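Local coordinates for protein ultraspiracle (Drosophila melanogaster, PDB 1HG4) that probably acts as a nuclear hormone receptor transcription factor, its ligand-binding domain here holding a phospholipid and locked in an inactive conformation, at residues 159-162 against 163-167; 235-238 against 239-243. All coordinates share one frame; numbering follows the deposited sequence.

Interaction 1: residues 159-162 against 163-167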
loop_
_atom_site.group_PDB
_atom_site.type_symbol
_atom_site.label_atom_id
_atom_site.label_comp_id
_atom_site.label_asym_id
_atom_site.label_seq_id
_atom_site.Cartn_x
_atom_site.Cartn_y
_atom_site.Cartn_z
ATOM N N ARG A 159 -27.877 4.461 22.850
ATOM C CA ARG A 159 -26.505 4.045 22.627
ATOM C C ARG A 159 -25.639 5.121 21.993
ATOM O O ARG A 159 -24.433 5.117 22.165
ATOM C CB ARG A 159 -26.428 2.707 21.872
ATOM C CG ARG A 159 -27.441 2.449 20.799
ATOM C CD ARG A 159 -27.424 0.946 20.439
ATOM N NE ARG A 159 -26.065 0.397 20.381
ATOM C CZ ARG A 159 -25.517 -0.169 19.305
ATOM N NH1 ARG A 159 -26.203 -0.278 18.170
ATOM N NH2 ARG A 159 -24.266 -0.617 19.355
ATOM N N ILE A 160 -26.248 6.069 21.297
ATOM C CA ILE A 160 -25.458 7.148 20.720
ATOM C C ILE A 160 -24.877 7.968 21.859
ATOM O O ILE A 160 -23.722 8.366 21.813
ATOM C CB ILE A 160 -26.297 8.103 19.842
ATOM C CG1 ILE A 160 -26.532 7.479 18.465
ATOM C CG2 ILE A 160 -25.580 9.429 19.695
ATOM C CD1 ILE A 160 -27.273 8.376 17.503
ATOM N N LEU A 161 -25.681 8.213 22.886
ATOM C CA LEU A 161 -25.226 9.025 24.008
ATOM C C LEU A 161 -24.388 8.270 25.023
ATOM O O LEU A 161 -23.477 8.839 25.613
ATOM C CB LEU A 161 -26.426 9.679 24.702
ATOM C CG LEU A 161 -27.210 10.647 23.813
ATOM C CD1 LEU A 161 -28.490 11.079 24.489
ATOM C CD2 LEU A 161 -26.340 11.843 23.506
ATOM N N SER A 162 -24.687 6.995 25.236
ATOM C CA SER A 162 -23.923 6.203 26.197
ATOM C C SER A 162 -22.605 5.693 25.615
ATOM O O SER A 162 -21.551 5.808 26.243
ATOM C CB SER A 162 -24.752 5.019 26.671
ATOM O OG SER A 162 -25.929 5.473 27.315
ATOM N N GLU A 163 -22.677 5.139 24.406
ATOM C CA GLU A 163 -21.512 4.581 23.735
ATOM C C GLU A 163 -20.571 5.577 23.048
ATOM O O GLU A 163 -19.404 5.276 22.812
ATOM C CB GLU A 163 -21.975 3.520 22.743
ATOM C CG GLU A 163 -22.640 2.342 23.430
ATOM C CD GLU A 163 -23.138 1.287 22.459
ATOM O OE1 GLU A 163 -22.352 0.871 21.578
ATOM O OE2 GLU A 163 -24.313 0.862 22.586
ATOM N N LEU A 164 -21.061 6.768 22.739
ATOM C CA LEU A 164 -20.216 7.752 22.091
ATOM C C LEU A 164 -20.025 9.012 22.928
ATOM O O LEU A 164 -18.929 9.247 23.448
ATOM C CB LEU A 164 -20.791 8.098 20.718
ATOM C CG LEU A 164 -20.900 6.893 19.765
ATOM C CD1 LEU A 164 -21.647 7.290 18.505
ATOM C CD2 LEU A 164 -19.503 6.355 19.425
ATOM N N SER A 165 -21.084 9.808 23.076
ATOM C CA SER A 165 -21.009 11.055 23.846
ATOM C C SER A 165 -20.378 10.911 25.233
ATOM O O SER A 165 -19.407 11.596 25.554
ATOM C CB SER A 165 -22.402 11.673 23.994
ATOM O OG SER A 165 -22.939 12.044 22.735
ATOM N N VAL A 166 -20.930 10.026 26.055
ATOM C CA VAL A 166 -20.410 9.814 27.400
ATOM C C VAL A 166 -18.939 9.427 27.394
ATOM O O VAL A 166 -18.134 10.050 28.078
ATOM C CB VAL A 166 -21.241 8.728 28.164
ATOM C CG1 VAL A 166 -20.560 8.339 29.473
ATOM C CG2 VAL A 166 -22.634 9.263 28.456
ATOM N N LYS A 167 -18.583 8.414 26.613
ATOM C CA LYS A 167 -17.197 7.974 26.560
ATOM C C LYS A 167 -16.254 9.036 26.002
ATOM O O LYS A 167 -15.109 9.128 26.437
ATOM C CB LYS A 167 -17.093 6.658 25.782
ATOM C CG LYS A 167 -17.770 5.504 26.520
ATOM C CD LYS A 167 -17.535 4.163 25.850
ATOM C CE LYS A 167 -18.148 3.037 26.665
ATOM N NZ LYS A 167 -17.908 1.719 26.012
#

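Interaction 2: residues 235-238 against 239-243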
loop_
_atom_site.group_PDB
_atom_site.type_symbol
_atom_site.label_atom_id
_atom_site.label_comp_id
_atom_site.label_asym_id
_atom_site.label_seq_id
_atom_site.Cartn_x
_atom_site.Cartn_y
_atom_site.Cartn_z
ATOM N N ALA A 235 -17.861 1.165 17.579
ATOM C CA ALA A 235 -19.163 1.471 18.144
ATOM C C ALA A 235 -19.892 2.451 17.222
ATOM O O ALA A 235 -21.115 2.409 17.088
ATOM C CB ALA A 235 -19.003 2.062 19.544
ATOM N N LEU A 236 -19.132 3.327 16.574
ATOM C CA LEU A 236 -19.725 4.294 15.662
ATOM C C LEU A 236 -20.303 3.545 14.464
ATOM O O LEU A 236 -21.428 3.810 14.030
ATOM C CB LEU A 236 -18.677 5.301 15.187
ATOM C CG LEU A 236 -19.089 6.776 15.182
ATOM C CD1 LEU A 236 -18.006 7.594 14.478
ATOM C CD2 LEU A 236 -20.430 6.956 14.488
ATOM N N ARG A 237 -19.534 2.602 13.931
ATOM C CA ARG A 237 -19.986 1.822 12.779
ATOM C C ARG A 237 -21.234 0.999 13.085
ATOM O O ARG A 237 -22.177 0.969 12.301
ATOM C CB ARG A 237 -18.885 0.879 12.294
ATOM C CG ARG A 237 -19.285 0.128 11.034
ATOM C CD ARG A 237 -18.222 -0.830 10.541
ATOM N NE ARG A 237 -18.701 -1.576 9.377
ATOM C CZ ARG A 237 -18.053 -2.588 8.805
ATOM N NH1 ARG A 237 -16.882 -2.990 9.286
ATOM N NH2 ARG A 237 -18.580 -3.203 7.753
ATOM N N SER A 238 -21.233 0.323 14.226
ATOM C CA SER A 238 -22.373 -0.485 14.612
ATOM C C SER A 238 -23.658 0.337 14.737
ATOM O O SER A 238 -24.694 -0.038 14.213
ATOM C CB SER A 238 -22.089 -1.188 15.934
ATOM O OG SER A 238 -23.138 -2.091 16.237
ATOM N N ILE A 239 -23.583 1.462 15.439
ATOM C CA ILE A 239 -24.742 2.335 15.626
ATOM C C ILE A 239 -25.194 2.870 14.273
ATOM O O ILE A 239 -26.382 2.923 13.965
ATOM C CB ILE A 239 -24.390 3.524 16.554
ATOM C CG1 ILE A 239 -24.056 3.007 17.956
ATOM C CG2 ILE A 239 -25.539 4.509 16.599
ATOM C CD1 ILE A 239 -23.602 4.076 18.908
ATOM N N SER A 240 -24.220 3.259 13.470
ATOM C CA SER A 240 -24.458 3.799 12.146
ATOM C C SER A 240 -25.213 2.806 11.245
ATOM O O SER A 240 -26.066 3.200 10.438
ATOM C CB SER A 240 -23.105 4.203 11.541
ATOM O OG SER A 240 -23.204 4.526 10.166
ATOM N N LEU A 241 -24.911 1.516 11.378
ATOM C CA LEU A 241 -25.595 0.506 10.572
ATOM C C LEU A 241 -27.071 0.384 10.978
ATOM O O LEU A 241 -27.934 0.182 10.124
ATOM C CB LEU A 241 -24.888 -0.847 10.703
ATOM C CG LEU A 241 -23.511 -0.907 10.011
ATOM C CD1 LEU A 241 -22.765 -2.195 10.371
ATOM C CD2 LEU A 241 -23.699 -0.805 8.494
ATOM N N LYS A 242 -27.366 0.518 12.272
ATOM C CA LYS A 242 -28.750 0.438 12.742
ATOM C C LYS A 242 -29.538 1.658 12.242
ATOM O O LYS A 242 -30.713 1.528 11.877
ATOM C CB LYS A 242 -28.809 0.384 14.270
ATOM C CG LYS A 242 -27.810 -0.573 14.892
ATOM C CD LYS A 242 -27.951 -2.012 14.368
ATOM C CE LYS A 242 -26.699 -2.837 14.685
ATOM N NZ LYS A 242 -26.432 -2.874 16.149
ATOM N N CYS A 243 -28.899 2.832 12.218
ATOM C CA CYS A 243 -29.561 4.044 11.733
ATOM C C CYS A 243 -30.020 3.845 10.300
ATOM O O CYS A 243 -31.139 4.208 9.931
ATOM C CB CYS A 243 -28.620 5.252 11.778
ATOM S SG CYS A 243 -28.398 5.892 13.406
#

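Interaction 1: residues 159-162 against 163-167
Arg-159 and Glu-163, one turn apart on helix 154-171, are joined twice: Glu-163 N donates to Arg-159 O, and their charged ends form a salt bridge. A turn about the CG-CD bond of Arg-159 (chi3 -41°) carries the guanidinium across to the carboxylate, whose plane lies 44° from its own. Arg-159 NH2 meets Glu-163 OE1 at 3.3 Å on the syn side, tilted out of the guanidinium plane. Arg-159 NE lies 2.9 Å from Glu-163 OE2, a bond less certain because OE2 is too close to a neighbour in the model. Next, the carbonyl of Ile-160 reaches past the usual fourth residue. Its main donor is Ser-165 N, 3.3 Å from Ile-160 O in the carbonyl plane, and Leu-164 N gives it only a weak bond. Leu-161 O repeats this five-residue step, taking Val-166 N at 2.8 Å, so the helix widens into a pi-type turn. Leu-161 also lays CD2 alongside Ser-165 OG, 3.5 Å away; that hydroxyl is hydrogen-bonded to Ala-98 O of helix 78-100. Ser-162 O rests against Val-166 CB. Within the ligand-binding domain, this wide turn brings the Ile-160 side chain about 5 Å from the bound phospholipid. Ile-160 and Leu-161 pack on Leu-135 of strand 134-136, Leu-164 lies against helix 78-100, and Arg-159 and Ile-160 reach helix 225-250.

Interaction 2: residues 235-238 against 239-243
Regular alpha-helical bonds run from Ile-239 N to Ala-235 O, Leu-241 N to Arg-237 O, and Ser-240 N to Leu-236 O (2.9 Å). At Ser-238 O the grip is poorer, with only weak bonds from Leu-241 N and Lys-242 N. The Lys-242 side chain curls back over this carbonyl: bends at chi2 (-57°) and chi4 (58°) lay its methylenes there, Lys-242 CG 3.2 Å from Ser-238 O, and bring Lys-242 NZ to Ser-238 OG at 3.4 Å in a weak hydrogen bond. With an alanine here, stripped of the ammonium and the outer methylenes, the Ser-238 hydroxyl would probably be freer to turn and its carbonyl less shielded. This is one stretch of the long helix 225-250 in the antiparallel helical sandwich of nuclear receptor ligand-binding domains, and Cys-243 lines the phospholipid pocket. Ile-239 runs CG1 up beside Ala-235 O, 3.1 Å away, and Leu-241 CG sits 3.2 Å from Arg-237 O. The extended Arg-237 lies only loosely near Leu-241, Arg-237 NE 4.2 Å from Leu-241 CD1. On the inner side Leu-236 and Ser-240 pack against helix 78-100.

Neither contact closes a loop, since each joins consecutive segments of one helix, and along the chain they follow in series without nesting or crossing. Interaction 1 lies on helix 154-171; helices 175-186 and 197-218 come between before helix 225-250 carries interaction 2. In space the two helices meet. Ile-160 CG1 packs 3.6 Å from Ile-239 CG2, and Ile-239 CD1 touches Arg-159 O at 3.5 Å. Beside this packing Arg-159 NH1 and Lys-242 NZ come within 3.3 Å, two like charges whose repulsion the carboxylate of Glu-163 may temper. Both stretches also pack on helix 78-100, and both approach the bound phospholipid.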